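Local coordinates for protein phosphoribosylaminoimidazole carboxylase (PDB 4JA0) that probably catalyses two steps of purine biosynthesis as the bifunctional enzyme PAICS, joining an AIR carboxylase region to a SAICAR synthetase region, at residues Glu309-Met314 with Ser341-Tyr346. Numbering follows the deposited sequence.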
ATOM      1  N   GLU A 309      -8.724 -29.021  19.845  1.00  2.15           N
ATOM      2  CA  GLU A 309      -9.908 -28.664  20.629  1.00  1.62           C
ATOM      3  C   GLU A 309     -10.817 -27.710  19.842  1.00 12.89           C
ATOM      4  O   GLU A 309     -12.034 -27.690  20.034  1.00 14.20           O
ATOM      5  CB  GLU A 309      -9.503 -28.063  21.981  1.00  0.90           C
ATOM      6  CG  GLU A 309     -10.653 -27.619  22.913  1.00  6.32           C
ATOM      7  CD  GLU A 309     -11.492 -28.783  23.511  1.00 47.96           C
ATOM      8  OE1 GLU A 309     -11.193 -29.971  23.236  1.00 40.80           O
ATOM      9  OE2 GLU A 309     -12.449 -28.504  24.284  1.00 33.60           O
ATOM     10  N   THR A 310     -10.221 -26.907  18.970  1.00  4.41           N
ATOM     11  CA  THR A 310     -10.992 -26.050  18.091  1.00  3.22           C
ATOM     12  C   THR A 310     -11.971 -26.879  17.227  1.00  6.06           C
ATOM     13  O   THR A 310     -13.175 -26.601  17.185  1.00  7.37           O
ATOM     14  CB  THR A 310     -10.031 -25.206  17.210  1.00  3.82           C
ATOM     15  OG1 THR A 310      -9.401 -24.207  18.023  1.00  8.20           O
ATOM     16  CG2 THR A 310     -10.757 -24.527  16.078  1.00  1.32           C
ATOM     17  N   LEU A 311     -11.458 -27.912  16.567  1.00  5.35           N
ATOM     18  CA  LEU A 311     -12.291 -28.831  15.797  1.00  3.02           C
ATOM     19  C   LEU A 311     -13.276 -29.596  16.674  1.00  3.76           C
ATOM     20  O   LEU A 311     -14.413 -29.835  16.264  1.00  7.76           O
ATOM     21  CB  LEU A 311     -11.420 -29.808  15.004  1.00  3.67           C
ATOM     22  CG  LEU A 311     -10.538 -29.174  13.918  1.00  9.91           C
ATOM     23  CD1 LEU A 311      -9.827 -30.230  13.081  1.00  9.21           C
ATOM     24  CD2 LEU A 311     -11.350 -28.224  13.032  1.00  4.57           C
ATOM     25  N   ARG A 312     -12.849 -29.980  17.876  1.00  3.64           N
ATOM     26  CA  ARG A 312     -13.732 -30.731  18.766  1.00 11.03           C
ATOM     27  C   ARG A 312     -14.930 -29.859  19.194  1.00  8.39           C
ATOM     28  O   ARG A 312     -16.057 -30.335  19.260  1.00  5.11           O
ATOM     29  CB  ARG A 312     -12.967 -31.270  19.984  1.00  3.38           C
ATOM     30  N   ILE A 313     -14.693 -28.574  19.427  1.00  5.90           N
ATOM     31  CA  ILE A 313     -15.769 -27.685  19.826  1.00  2.61           C
ATOM     32  C   ILE A 313     -16.737 -27.476  18.677  1.00  5.15           C
ATOM     33  O   ILE A 313     -17.953 -27.527  18.859  1.00  3.81           O
ATOM     34  CB  ILE A 313     -15.231 -26.328  20.313  1.00  3.87           C
ATOM     35  CG1 ILE A 313     -14.379 -26.523  21.574  1.00  5.68           C
ATOM     36  CG2 ILE A 313     -16.367 -25.349  20.570  1.00  2.18           C
ATOM     37  CD1 ILE A 313     -13.976 -25.230  22.238  1.00 10.17           C
ATOM     38  N   MET A 314     -16.206 -27.312  17.473  1.00  5.36           N
ATOM     39  CA  MET A 314     -17.088 -27.087  16.342  1.00 10.95           C
ATOM     40  C   MET A 314     -17.852 -28.354  15.965  1.00 11.96           C
ATOM     41  O   MET A 314     -18.969 -28.283  15.438  1.00  8.40           O
ATOM     42  CB  MET A 314     -16.326 -26.532  15.146  1.00  5.51           C
ATOM     43  CG  MET A 314     -15.670 -27.600  14.325  1.00 28.44           C
ATOM     44  SD  MET A 314     -16.194 -27.588  12.611  1.00 33.79           S
ATOM     45  CE  MET A 314     -15.883 -29.293  12.203  1.00 13.39           C
ATOM     46  N   SER A 341     -13.609 -23.168   8.032  1.00  1.11           N
ATOM     47  CA  SER A 341     -14.166 -23.259   6.713  1.00  1.71           C
ATOM     48  C   SER A 341     -13.734 -24.567   6.048  1.00  2.68           C
ATOM     49  O   SER A 341     -14.509 -25.184   5.301  1.00  1.10           O
ATOM     50  CB  SER A 341     -13.718 -22.036   5.904  1.00  2.06           C
ATOM     51  OG  SER A 341     -14.347 -21.997   4.637  1.00 24.97           O
ATOM     52  N   GLY A 342     -12.518 -25.017   6.370  1.00  2.72           N
ATOM     53  CA  GLY A 342     -11.994 -26.247   5.792  1.00  5.00           C
ATOM     54  C   GLY A 342     -12.527 -27.536   6.426  1.00  1.08           C
ATOM     55  O   GLY A 342     -12.418 -28.618   5.852  1.00  0.67           O
ATOM     56  N   ASN A 343     -13.104 -27.419   7.615  1.00  1.80           N
ATOM     57  CA  ASN A 343     -13.541 -28.597   8.345  1.00  4.64           C
ATOM     58  C   ASN A 343     -15.052 -28.670   8.585  1.00  8.38           C
ATOM     59  O   ASN A 343     -15.555 -29.664   9.111  1.00  5.77           O
ATOM     60  CB  ASN A 343     -12.766 -28.711   9.658  1.00  4.87           C
ATOM     61  CG  ASN A 343     -11.297 -29.052   9.438  1.00  4.13           C
ATOM     62  OD1 ASN A 343     -10.931 -30.209   9.278  1.00  9.89           O
ATOM     63  ND2 ASN A 343     -10.456 -28.040   9.422  1.00  4.00           N
ATOM     64  N   THR A 344     -15.787 -27.638   8.179  1.00  9.12           N
ATOM     65  CA  THR A 344     -17.240 -27.692   8.318  1.00  3.26           C
ATOM     66  C   THR A 344     -17.948 -27.337   7.035  1.00  4.75           C
ATOM     67  O   THR A 344     -17.361 -26.801   6.095  1.00 11.46           O
ATOM     68  CB  THR A 344     -17.773 -26.788   9.470  1.00  1.43           C
ATOM     69  OG1 THR A 344     -19.063 -27.236   9.885  1.00  5.59           O
ATOM     70  CG2 THR A 344     -17.868 -25.359   9.041  1.00  2.37           C
ATOM     71  N   SER A 345     -19.239 -27.608   7.011  1.00 15.30           N
ATOM     72  CA  SER A 345     -20.015 -27.411   5.813  1.00  4.68           C
ATOM     73  C   SER A 345     -20.980 -26.272   6.066  1.00  6.37           C
ATOM     74  O   SER A 345     -21.603 -25.747   5.138  1.00  4.82           O
ATOM     75  CB  SER A 345     -20.780 -28.693   5.505  1.00  9.42           C
ATOM     76  OG  SER A 345     -21.631 -28.516   4.394  1.00 45.60           O
ATOM     77  N   TYR A 346     -21.059 -25.854   7.324  1.00  2.17           N
ATOM     78  CA  TYR A 346     -21.886 -24.711   7.678  1.00  3.59           C
ATOM     79  C   TYR A 346     -21.147 -23.415   7.312  1.00  5.33           C
ATOM     80  O   TYR A 346     -19.909 -23.354   7.345  1.00  5.80           O
ATOM     81  CB  TYR A 346     -22.241 -24.761   9.179  1.00  4.14           C
ATOM     82  CG  TYR A 346     -22.999 -26.015   9.530  1.00  8.54           C
ATOM     83  CD1 TYR A 346     -24.390 -26.075   9.401  1.00  6.20           C
ATOM     84  CD2 TYR A 346     -22.322 -27.156   9.957  1.00  5.95           C
ATOM     85  CE1 TYR A 346     -25.080 -27.234   9.689  1.00  5.38           C
ATOM     86  CE2 TYR A 346     -23.001 -28.314  10.254  1.00  8.29           C
ATOM     87  CZ  TYR A 346     -24.379 -28.347  10.118  1.00  9.31           C
ATOM     88  OH  TYR A 346     -25.044 -29.504  10.413  1.00 19.22           O
TER
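Leu311 and Asn343 meet where helix 307-317 packs beside helix 336-343 and the residues that follow, a small example of neighbouring elements of a flavodoxin-like parallel alpha/beta domain joined without a hydrogen bond or salt bridge, by methyl and thioether groups lying against an amide, a carbonyl oxygen and a threonine. The two side chains run at about a right angle to each other, and the leucine methyl CD2 rests 3.7 Å from Asn343 CG, touching CB and ND2 as well, while CD1 lies nearer OD1. The amide's ND2 bonds Val339 O, one turn back in the chain, and Thr307 OG1 of a third subunit. Replacing Leu311 by an alanine would probably open a gap beside this amide and leave Asn343 CB and CG without their methyl partner. One turn further along, Met314 places CG between its backbone N and carbonyl carbon (chi1 84°) and bends at chi2, which carries the thioether across to 341-346. SD comes within 3.6 Å of Thr344 CB, the two side chains passing in opposite directions, and CE reaches the backbone at Asn343 O. Phe272 and Leu340 also touch this methionine. With dispersion rather than directional bonds joining the segments, the contact depends on fit.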